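Local coordinates for 70 kDa protein (Xanthomonas sp., PDB 4B2N) that cleaves rubber oxidatively as a processive dioxygenase, carrying two covalently attached c-type haems and using molecular oxygen, at residues I187-S190 and C191-H195; G304-S307 and S308-H312; V419-P422 and I423-R427; P514-H517 and N518-P522. All coordinates share one frame; numbering follows the deposited sequence.

Contact 1: residues I187-S190 and C191-H195; sequences IGAS and CSACH. With HEC (heme c), chain C.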
# COMPACT_ATOMS: atom_id res chain seq x y z
N ILE A 187 10.67 -4.20 -19.16
CA ILE A 187 9.92 -4.81 -18.03
C ILE A 187 10.16 -4.09 -16.71
O ILE A 187 11.29 -3.81 -16.41
CB ILE A 187 10.40 -6.28 -17.86
CG1 ILE A 187 10.47 -7.00 -19.20
CG2 ILE A 187 9.53 -7.07 -16.91
CD1 ILE A 187 9.16 -7.04 -20.03
N GLY A 188 9.13 -3.79 -15.90
CA GLY A 188 9.34 -3.31 -14.54
C GLY A 188 8.27 -3.90 -13.72
O GLY A 188 7.53 -4.75 -14.22
N ALA A 189 8.26 -3.52 -12.47
CA ALA A 189 7.13 -3.90 -11.63
C ALA A 189 5.87 -3.10 -12.05
O ALA A 189 5.94 -2.04 -12.72
CB ALA A 189 7.48 -3.59 -10.17
N SER A 190 4.69 -3.61 -11.66
CA SER A 190 3.50 -2.78 -11.71
C SER A 190 2.98 -2.56 -10.30
O SER A 190 3.50 -3.17 -9.36
CB SER A 190 2.35 -3.43 -12.49
OG SER A 190 2.00 -4.65 -11.86
N CYS A 191 1.97 -1.69 -10.21
CA CYS A 191 1.31 -1.45 -8.89
C CYS A 191 0.91 -2.76 -8.30
O CYS A 191 0.94 -2.94 -7.05
CB CYS A 191 0.05 -0.60 -9.08
SG CYS A 191 0.24 0.89 -10.08
N SER A 192 0.46 -3.70 -9.15
CA SER A 192 -0.00 -4.99 -8.64
C SER A 192 1.06 -5.86 -7.91
O SER A 192 0.68 -6.81 -7.24
CB SER A 192 -0.64 -5.79 -9.76
OG SER A 192 -1.77 -5.09 -10.21
N ALA A 193 2.36 -5.58 -8.10
CA ALA A 193 3.44 -6.36 -7.41
C ALA A 193 3.15 -6.32 -5.90
O ALA A 193 3.27 -7.34 -5.21
CB ALA A 193 4.86 -5.79 -7.73
N CYS A 194 2.69 -5.19 -5.40
CA CYS A 194 2.44 -4.99 -3.96
C CYS A 194 0.98 -4.98 -3.63
O CYS A 194 0.59 -5.32 -2.52
CB CYS A 194 3.08 -3.66 -3.47
SG CYS A 194 4.83 -3.63 -3.94
N HIS A 195 0.17 -4.52 -4.57
CA HIS A 195 -1.25 -4.23 -4.27
C HIS A 195 -2.21 -5.36 -4.54
O HIS A 195 -3.32 -5.34 -4.06
CB HIS A 195 -1.69 -2.94 -4.96
CG HIS A 195 -1.26 -1.74 -4.20
ND1 HIS A 195 -1.93 -1.29 -3.08
CD2 HIS A 195 -0.24 -0.83 -4.47
CE1 HIS A 195 -1.31 -0.15 -2.62
NE2 HIS A 195 -0.24 0.10 -3.46
FE HEC C . 0.99 1.66 -3.45
CHA HEC C . -0.19 2.93 -0.43
CHB HEC C . -1.67 3.21 -5.15
CHC HEC C . 2.47 1.04 -6.59
CHD HEC C . 3.19 -0.33 -1.86
NA HEC C . -0.51 2.80 -2.97
C1A HEC C . -0.96 3.10 -1.65
C2A HEC C . -2.29 3.70 -1.61
C3A HEC C . -2.75 3.80 -2.95
C4A HEC C . -1.65 3.23 -3.75
CMA HEC C . -4.10 4.31 -3.43
CAA HEC C . -3.12 4.16 -0.38
CBA HEC C . -3.74 2.89 0.21
CGA HEC C . -4.44 3.15 1.53
O1A HEC C . -3.90 3.85 2.45
O2A HEC C . -5.52 2.56 1.64
NB HEC C . 0.54 2.14 -5.39
C1B HEC C . -0.58 2.66 -5.91
C2B HEC C . -0.61 2.80 -7.36
C3B HEC C . 0.59 2.19 -7.77
C4B HEC C . 1.20 1.76 -6.52
CMB HEC C . -1.73 3.45 -8.07
CAB HEC C . 1.18 2.06 -9.15
CBB HEC C . 1.49 3.29 -9.78
NC HEC C . 2.49 0.58 -4.19
C1C HEC C . 3.05 0.40 -5.44
C2C HEC C . 4.17 -0.57 -5.45
C3C HEC C . 4.37 -0.93 -4.02
C4C HEC C . 3.34 -0.20 -3.30
CMC HEC C . 4.94 -0.96 -6.70
CAC HEC C . 5.40 -1.83 -3.41
CBC HEC C . 6.70 -1.76 -3.91
ND HEC C . 1.42 1.39 -1.48
C1D HEC C . 2.35 0.54 -1.04
C2D HEC C . 2.45 0.50 0.39
C3D HEC C . 1.47 1.46 0.80
C4D HEC C . 0.90 1.97 -0.44
CMD HEC C . 3.32 -0.30 1.29
CAD HEC C . 1.27 1.89 2.21
CBD HEC C . 2.48 2.90 2.34
CGD HEC C . 2.56 3.40 3.77
O1D HEC C . 3.42 2.94 4.56
O2D HEC C . 1.64 4.21 4.13

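Contact 2: residues G304-S307 and S308-H312; sequences GSLS and SDNVH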
# COMPACT_ATOMS: atom_id res chain seq x y z
N GLY A 304 -2.57 7.89 7.70
CA GLY A 304 -3.72 8.75 7.42
C GLY A 304 -3.25 10.16 7.05
O GLY A 304 -3.94 11.12 7.27
N SER A 305 -2.05 10.26 6.51
CA SER A 305 -1.43 11.60 6.30
C SER A 305 -2.13 12.51 5.25
O SER A 305 -2.03 13.76 5.36
CB SER A 305 -0.00 11.38 5.86
OG SER A 305 0.05 10.59 4.71
N LEU A 306 -2.74 11.93 4.23
CA LEU A 306 -3.34 12.70 3.14
C LEU A 306 -4.77 12.40 2.87
O LEU A 306 -5.20 11.28 3.07
CB LEU A 306 -2.56 12.44 1.84
CG LEU A 306 -1.06 12.73 1.88
CD1 LEU A 306 -0.34 12.12 0.72
CD2 LEU A 306 -0.81 14.24 1.91
N SER A 307 -5.52 13.38 2.35
CA SER A 307 -6.92 13.17 1.93
C SER A 307 -7.06 12.13 0.86
O SER A 307 -6.28 12.13 -0.12
CB SER A 307 -7.49 14.46 1.32
OG SER A 307 -8.86 14.24 0.96
N SER A 308 -8.06 11.25 0.99
CA SER A 308 -8.37 10.34 -0.10
C SER A 308 -8.87 11.01 -1.39
O SER A 308 -9.05 10.34 -2.38
CB SER A 308 -9.40 9.28 0.33
OG SER A 308 -8.77 8.46 1.31
N ASP A 309 -9.16 12.30 -1.34
CA ASP A 309 -9.50 13.05 -2.59
C ASP A 309 -8.27 13.19 -3.52
O ASP A 309 -8.39 13.46 -4.74
CB ASP A 309 -10.06 14.44 -2.26
CG ASP A 309 -10.91 14.99 -3.42
OD1 ASP A 309 -11.77 14.25 -3.98
OD2 ASP A 309 -10.74 16.17 -3.78
N ASN A 310 -7.09 13.03 -2.94
CA ASN A 310 -5.86 13.33 -3.63
C ASN A 310 -5.40 12.13 -4.39
O ASN A 310 -5.64 11.03 -3.98
CB ASN A 310 -4.77 13.86 -2.67
CG ASN A 310 -3.59 12.92 -2.56
OD1 ASN A 310 -2.65 13.05 -3.26
ND2 ASN A 310 -3.67 11.97 -1.62
N VAL A 311 -4.79 12.35 -5.55
CA VAL A 311 -4.21 11.22 -6.27
C VAL A 311 -2.73 11.42 -6.51
O VAL A 311 -2.08 10.53 -7.10
CB VAL A 311 -4.91 10.97 -7.63
CG1 VAL A 311 -6.39 10.74 -7.38
CG2 VAL A 311 -4.64 12.16 -8.58
N HIS A 312 -2.16 12.53 -6.01
CA HIS A 312 -0.69 12.79 -6.19
C HIS A 312 0.09 11.78 -5.45
O HIS A 312 1.11 11.24 -5.95
CB HIS A 312 -0.33 14.21 -5.75
CG HIS A 312 -0.78 15.24 -6.72
ND1 HIS A 312 -0.30 16.48 -6.73
CD2 HIS A 312 -1.70 15.15 -7.78
CE1 HIS A 312 -0.90 17.20 -7.73
NE2 HIS A 312 -1.73 16.38 -8.39

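Contact 3: residues V419-P422 and I423-R427; sequences VVTP and IETIR. With HEC (heme c), chain D.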
# COMPACT_ATOMS: atom_id res chain seq x y z
N VAL A 419 -10.46 6.98 11.63
CA VAL A 419 -9.82 7.21 12.89
C VAL A 419 -8.35 6.86 12.75
O VAL A 419 -8.05 5.73 12.45
CB VAL A 419 -10.46 6.31 13.98
CG1 VAL A 419 -9.71 6.38 15.32
CG2 VAL A 419 -11.95 6.65 14.17
N VAL A 420 -7.46 7.82 13.00
CA VAL A 420 -6.02 7.57 13.21
C VAL A 420 -5.86 7.40 14.73
O VAL A 420 -6.14 8.33 15.52
CB VAL A 420 -5.16 8.71 12.62
CG1 VAL A 420 -3.66 8.57 12.95
CG2 VAL A 420 -5.35 8.73 11.10
N THR A 421 -5.48 6.21 15.17
CA THR A 421 -5.40 5.93 16.62
C THR A 421 -4.01 6.44 17.06
O THR A 421 -2.98 6.06 16.47
CB THR A 421 -5.55 4.42 16.89
OG1 THR A 421 -6.81 3.95 16.40
CG2 THR A 421 -5.34 4.07 18.36
N PRO A 422 -3.96 7.32 18.08
CA PRO A 422 -2.63 7.76 18.50
C PRO A 422 -1.70 6.60 18.84
O PRO A 422 -2.13 5.53 19.35
CB PRO A 422 -2.89 8.56 19.80
CG PRO A 422 -4.39 8.76 19.88
CD PRO A 422 -5.04 7.76 19.00
N ILE A 423 -0.43 6.80 18.56
CA ILE A 423 0.57 5.75 18.79
C ILE A 423 0.59 5.27 20.28
O ILE A 423 0.94 4.15 20.56
CB ILE A 423 1.94 6.18 18.24
CG1 ILE A 423 2.95 5.01 18.20
CG2 ILE A 423 2.55 7.34 19.06
CD1 ILE A 423 2.52 3.86 17.27
N GLU A 424 0.25 6.14 21.23
CA GLU A 424 0.35 5.78 22.66
C GLU A 424 -0.73 4.75 22.97
O GLU A 424 -0.67 4.03 24.01
CB GLU A 424 0.13 7.03 23.54
CG GLU A 424 1.23 8.04 23.36
CD GLU A 424 1.06 9.01 22.15
OE1 GLU A 424 0.09 8.90 21.32
OE2 GLU A 424 1.96 9.92 22.06
N THR A 425 -1.79 4.73 22.15
CA THR A 425 -2.79 3.67 22.25
C THR A 425 -2.59 2.47 21.37
O THR A 425 -2.59 1.36 21.87
CB THR A 425 -4.29 4.12 22.48
OG1 THR A 425 -5.23 3.36 21.68
CG2 THR A 425 -4.54 5.50 22.42
N ILE A 426 -2.28 2.68 20.06
CA ILE A 426 -2.09 1.50 19.21
C ILE A 426 -0.82 0.72 19.51
O ILE A 426 -0.88 -0.50 19.51
CB ILE A 426 -2.22 1.84 17.69
CG1 ILE A 426 -2.02 0.56 16.81
CG2 ILE A 426 -1.42 3.09 17.34
CD1 ILE A 426 -3.24 -0.40 17.05
N ARG A 427 0.30 1.43 19.73
CA ARG A 427 1.58 0.85 20.18
C ARG A 427 2.12 -0.25 19.26
O ARG A 427 2.90 -1.13 19.70
CB ARG A 427 1.46 0.34 21.60
CG ARG A 427 0.84 1.38 22.51
CD ARG A 427 1.38 1.32 23.94
NE ARG A 427 1.73 -0.04 24.36
CZ ARG A 427 0.84 -1.02 24.59
NH1 ARG A 427 -0.45 -0.78 24.40
NH2 ARG A 427 1.25 -2.22 24.97
FE HEC D . -7.91 -2.96 15.51
CHA HEC D . -5.39 -3.17 13.17
CHB HEC D . -9.40 -5.96 14.29
CHC HEC D . -10.12 -3.07 18.12
CHD HEC D . -7.22 0.34 16.00
NA HEC D . -7.54 -4.21 13.97
C1A HEC D . -6.36 -4.24 13.19
C2A HEC D . -6.32 -5.40 12.31
C3A HEC D . -7.50 -6.21 12.64
C4A HEC D . -8.18 -5.50 13.70
CMA HEC D . -7.90 -7.51 11.96
CAA HEC D . -5.32 -5.69 11.18
CBA HEC D . -5.94 -4.84 10.01
CGA HEC D . -4.96 -4.78 8.82
O1A HEC D . -3.82 -5.27 9.00
O2A HEC D . -5.27 -4.31 7.66
NB HEC D . -9.49 -4.33 16.08
C1B HEC D . -9.97 -5.44 15.53
C2B HEC D . -11.08 -6.09 16.23
C3B HEC D . -11.27 -5.21 17.40
C4B HEC D . -10.26 -4.19 17.20
CMB HEC D . -11.81 -7.34 15.81
CAB HEC D . -12.24 -5.37 18.55
CBB HEC D . -11.98 -6.47 19.37
NC HEC D . -8.65 -1.62 16.71
C1C HEC D . -9.44 -1.83 17.87
C2C HEC D . -9.57 -0.67 18.75
C3C HEC D . -8.73 0.32 18.12
C4C HEC D . -8.11 -0.32 16.93
CMC HEC D . -10.38 -0.54 20.03
CAC HEC D . -8.51 1.70 18.66
CBC HEC D . -8.12 1.99 19.92
ND HEC D . -6.65 -1.67 14.70
C1D HEC D . -6.42 -0.40 15.03
C2D HEC D . -5.34 0.30 14.33
C3D HEC D . -4.78 -0.74 13.50
C4D HEC D . -5.62 -1.89 13.82
CMD HEC D . -4.90 1.73 14.48
CAD HEC D . -3.62 -0.61 12.54
CBD HEC D . -2.40 -1.12 13.33
CGD HEC D . -1.13 -1.10 12.50
O1D HEC D . -0.11 -0.53 12.89
O2D HEC D . -1.22 -1.66 11.43

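Contact 4: residues P514-H517 and N518-P522; sequences PYFH and NGSVP. With HEC (heme c), chain D.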
# COMPACT_ATOMS: atom_id res chain seq x y z
N PRO A 514 -0.88 -11.48 6.16
CA PRO A 514 -0.77 -11.12 7.59
C PRO A 514 -1.15 -9.65 7.89
O PRO A 514 -1.38 -8.82 6.96
CB PRO A 514 0.72 -11.35 7.86
CG PRO A 514 1.43 -11.04 6.53
CD PRO A 514 0.45 -11.51 5.49
N TYR A 515 -1.29 -9.34 9.19
CA TYR A 515 -1.93 -8.10 9.60
C TYR A 515 -0.95 -7.04 10.20
O TYR A 515 0.20 -7.38 10.58
CB TYR A 515 -3.05 -8.43 10.63
CG TYR A 515 -4.08 -9.34 9.99
CD1 TYR A 515 -4.95 -8.85 9.01
CD2 TYR A 515 -4.12 -10.71 10.31
CE1 TYR A 515 -5.87 -9.70 8.41
CE2 TYR A 515 -5.05 -11.57 9.73
CZ TYR A 515 -5.94 -11.03 8.76
OH TYR A 515 -6.84 -11.78 8.09
N PHE A 516 -1.47 -5.82 10.40
CA PHE A 516 -0.76 -4.65 10.81
C PHE A 516 0.07 -4.09 9.67
O PHE A 516 0.32 -4.77 8.68
CB PHE A 516 0.12 -4.84 12.07
CG PHE A 516 -0.66 -5.27 13.27
CD1 PHE A 516 -2.02 -4.99 13.36
CD2 PHE A 516 -0.02 -5.92 14.32
CE1 PHE A 516 -2.77 -5.37 14.48
CE2 PHE A 516 -0.73 -6.32 15.46
CZ PHE A 516 -2.11 -6.03 15.52
N HIS A 517 0.50 -2.86 9.84
CA HIS A 517 1.14 -2.11 8.74
C HIS A 517 2.42 -2.75 8.29
O HIS A 517 2.88 -2.41 7.23
CB HIS A 517 1.34 -0.67 9.14
CG HIS A 517 2.34 -0.48 10.24
ND1 HIS A 517 2.00 -0.55 11.61
CD2 HIS A 517 3.68 -0.19 10.19
CE1 HIS A 517 3.13 -0.31 12.33
NE2 HIS A 517 4.15 -0.09 11.46
N ASN A 518 3.03 -3.63 9.09
CA ASN A 518 4.26 -4.31 8.67
C ASN A 518 4.07 -5.82 8.31
O ASN A 518 5.06 -6.55 8.16
CB ASN A 518 5.36 -4.17 9.75
CG ASN A 518 4.92 -4.74 11.13
OD1 ASN A 518 3.81 -5.26 11.24
ND2 ASN A 518 5.72 -4.52 12.17
N GLY A 519 2.81 -6.25 8.20
CA GLY A 519 2.42 -7.63 7.90
C GLY A 519 3.07 -8.60 8.87
O GLY A 519 3.53 -9.68 8.48
N SER A 520 3.06 -8.30 10.15
CA SER A 520 3.84 -9.08 11.14
C SER A 520 3.05 -10.17 11.85
O SER A 520 3.66 -11.07 12.43
CB SER A 520 4.43 -8.20 12.23
OG SER A 520 3.43 -7.34 12.80
N VAL A 521 1.74 -10.08 11.83
CA VAL A 521 0.92 -11.04 12.55
C VAL A 521 0.14 -11.99 11.60
O VAL A 521 -0.67 -11.54 10.81
CB VAL A 521 -0.04 -10.33 13.47
CG1 VAL A 521 -0.92 -11.38 14.19
CG2 VAL A 521 0.79 -9.45 14.38
N PRO A 522 0.38 -13.31 11.69
CA PRO A 522 -0.08 -14.13 10.56
C PRO A 522 -1.55 -14.43 10.56
O PRO A 522 -2.06 -14.83 9.54
CB PRO A 522 0.69 -15.44 10.74
CG PRO A 522 0.89 -15.52 12.24
CD PRO A 522 1.20 -14.09 12.64
FE HEC D . -7.91 -2.96 15.51
CHA HEC D . -5.39 -3.17 13.17
CHB HEC D . -9.40 -5.96 14.29
CHC HEC D . -10.12 -3.07 18.12
CHD HEC D . -7.22 0.34 16.00
NA HEC D . -7.54 -4.21 13.97
C1A HEC D . -6.36 -4.24 13.19
C2A HEC D . -6.32 -5.40 12.31
C3A HEC D . -7.50 -6.21 12.64
C4A HEC D . -8.18 -5.50 13.70
CMA HEC D . -7.90 -7.51 11.96
CAA HEC D . -5.32 -5.69 11.18
CBA HEC D . -5.94 -4.84 10.01
CGA HEC D . -4.96 -4.78 8.82
O1A HEC D . -3.82 -5.27 9.00
O2A HEC D . -5.27 -4.31 7.66
NB HEC D . -9.49 -4.33 16.08
C1B HEC D . -9.97 -5.44 15.53
C2B HEC D . -11.08 -6.09 16.23
C3B HEC D . -11.27 -5.21 17.40
C4B HEC D . -10.26 -4.19 17.20
CMB HEC D . -11.81 -7.34 15.81
CAB HEC D . -12.24 -5.37 18.55
CBB HEC D . -11.98 -6.47 19.37
NC HEC D . -8.65 -1.62 16.71
C1C HEC D . -9.44 -1.83 17.87
C2C HEC D . -9.57 -0.67 18.75
C3C HEC D . -8.73 0.32 18.12
C4C HEC D . -8.11 -0.32 16.93
CMC HEC D . -10.38 -0.54 20.03
CAC HEC D . -8.51 1.70 18.66
CBC HEC D . -8.12 1.99 19.92
ND HEC D . -6.65 -1.67 14.70
C1D HEC D . -6.42 -0.40 15.03
C2D HEC D . -5.34 0.30 14.33
C3D HEC D . -4.78 -0.74 13.50
C4D HEC D . -5.62 -1.89 13.82
CMD HEC D . -4.90 1.73 14.48
CAD HEC D . -3.62 -0.61 12.54
CBD HEC D . -2.40 -1.12 13.33
CGD HEC D . -1.13 -1.10 12.50
O1D HEC D . -0.11 -0.53 12.89
O2D HEC D . -1.22 -1.66 11.43

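Contact 1: residues I187-S190 and C191-H195
The carbonyl oxygen of S190 accepts from A193 N at 2.9 Å, and the donor stands well above the carbonyl plane. S190 O also lies 3.7 Å from CMC of HEC, a haem methyl carbon, so the backbone here already lies beside the porphyrin. Two cysteines and a histidine then take hold of the haem. C191 SG is bonded to CAB at 1.8 Å and C194 SG to CAC at 2.0 Å. Both sulfurs point back beside their own backbone N, which brings them to neighbouring pyrrole corners. H195, next after C194, binds the iron through NE2, with H195 NE2 at 2.0 Å from FE; one atom from elsewhere in the structure also binds the metal. This is the CXXCH haem-attachment motif of c-type cytochromes, written here as CSACH.

Behind these ligands, C191 O lies in plane at the edge of the H195 ring and receives both H195 N and C194 N, so the carbonyl of the first thioether residue steadies the backbone of the last two ligands. W291 stacks on the histidine ring. S190 OG gives the turn a weak cap, taking S192 N at 3.3 Å with a bent angle of 124°, while S192 OG is hydrogen-bonded to D196 OD2. Farther from the iron, the methyls of A189 and A193 meet across the bend, A189 CB lying 4.2 Å from A193 CB, where strand 186-189, the middle strand of a small antiparallel sheet, gives way to helix 192-195.

Contact 2: residues G304-S307 and S308-H312
N310 turns its side-chain amide so that S307 O lies in the amide plane: N310 ND2 donates to S307 O at 3.0 Å, with the N-H nearly straight at 167°. Beside that nitrogen comes L306, whose CB is 3.7 Å from N310 ND2, the two side chains crossing obliquely. The other end of the amide, OD1, takes a weak, bent bond from H312 N, while ND2 also gives to S313 OG.

S307 O is held a second time, by N310 N at 3.1 Å, which closes the type I turn from S307 to N310. That donor sits far above the carbonyl plane, whereas ND2 is tilted from it by 19°. The S307 side chain makes an ST turn over the same residues: with OG anti to the backbone N (chi1 -178°), S307 OG reaches forward to D309 N at 3.0 Å, and its hydroxyl is also bonded to V68 O.

The turn leads out of strand 306-307, paired with 299-300, toward helix 312-319. S308 OG bonds to K297 O and to R294, a haem-binding residue, and D309 OD2 takes L70 N and H71 ND1. S307 O, S307 OG and the N310 amide nitrogen thus all have partners in this buried bend. One carbonyl serves two donors from a single asparagine, so the N310 side chain is held against the same carbonyl that closes the turn, and the serine hydroxyls tie the turn to neighbouring loops.

Contact 3: residues V419-P422 and I423-R427
P422 O is gripped by two backbone N-H groups. I426 N reaches P422 O at 2.9 Å almost linearly (168°) and in the carbonyl plane, while T425 N, also at 2.9 Å from P422 O, comes from above that plane with a more bent bond. P422 is the N-cap of helix 423-426, a single turn that follows strand 420-422 directly, and R427 leaves it with positive phi.

On the side facing the second haem, T421, T425 and I426 gather. The T421 methyl CG2, anti to the backbone N, sits 3.4 Å from T425 OG1, the two side chains crossing at about a right angle. T421 OG1 lies 3.5 Å from the haem methyl CMD. I426 extends CG1 the same way (chi1 -179°), which carries I426 CD1 to 3.5 Å from the pyrrole carbon C2D; its other branch, I426 CG2, is 3.2 Å from P422 O. I426 also packs on H641, an axial ligand of this haem, and R427 forms a salt bridge with D642 next to it.

The contact with the porphyrin is therefore one of van der Waals touch: I426 CD1 packs over the face of pyrrole D, and the threonine oxygens lie beside haem carbon atoms, while P422 O is satisfied by the helix turn.

Contact 4: residues P514-H517 and N518-P522
A tight hairpin-like loop with a classic beta bulge, in the cytochrome c-like region, holds the propionates of the second haem. Y515 pairs with V521 as an antiparallel hydrogen-bonded bridge: Y515 N donates to V521 O at 2.8 Å, while Y515 O receives two weak bonds, from V521 N and S520 N, the doubled acceptance of the bulge. Between them a type I turn runs from F516 to G519, closed by G519 N on F516 O at 2.9 Å.

The backbone then turns its N-H groups to the haem. F516 N gives to O1A at 2.8 Å, and H517 N reaches O2D in a weak bond. H517 ND1 meets O1D of that same carboxylate in a very short bond of 2.5 Å. Placing CG between N and the carbonyl carbon (chi1 67°) swings the imidazole over to it, with the carboxylate at the ring's edge; Y501 stacks on this ring.

F516 brings the edge of its phenyl toward the macrocycle, F516 CE1 lying 3.7 Å from CHA, and also meets H641. V521 CG2 lies 3.6 Å from F516 CD2, on the side of the ring away from the haem. Near F516 CD2, S520 OG donates to N518 OD1 at 2.6 Å.

All four contacts are local turns that follow one another along the chain, with none nested and none crossing. Contact 1 comes first, joining strand 186-189 to the CXXCH turn that attaches the first haem. Contact 2 turns strand 306-307 toward helix 312-319 near R294, which hydrogen-bonds that haem; its nearest atoms stay about 10 Å from those of contact 1. Contact 3 bends strand 420-422 into its helix turn beside the second haem and touches contact 2, G304 CA packing on V420 CG2 at 4.0 Å. Contact 4 reverses the chain between strand 500-502 and helix 524-528 and shares the second haem with contact 3, though their nearest atoms remain about 6 Å apart.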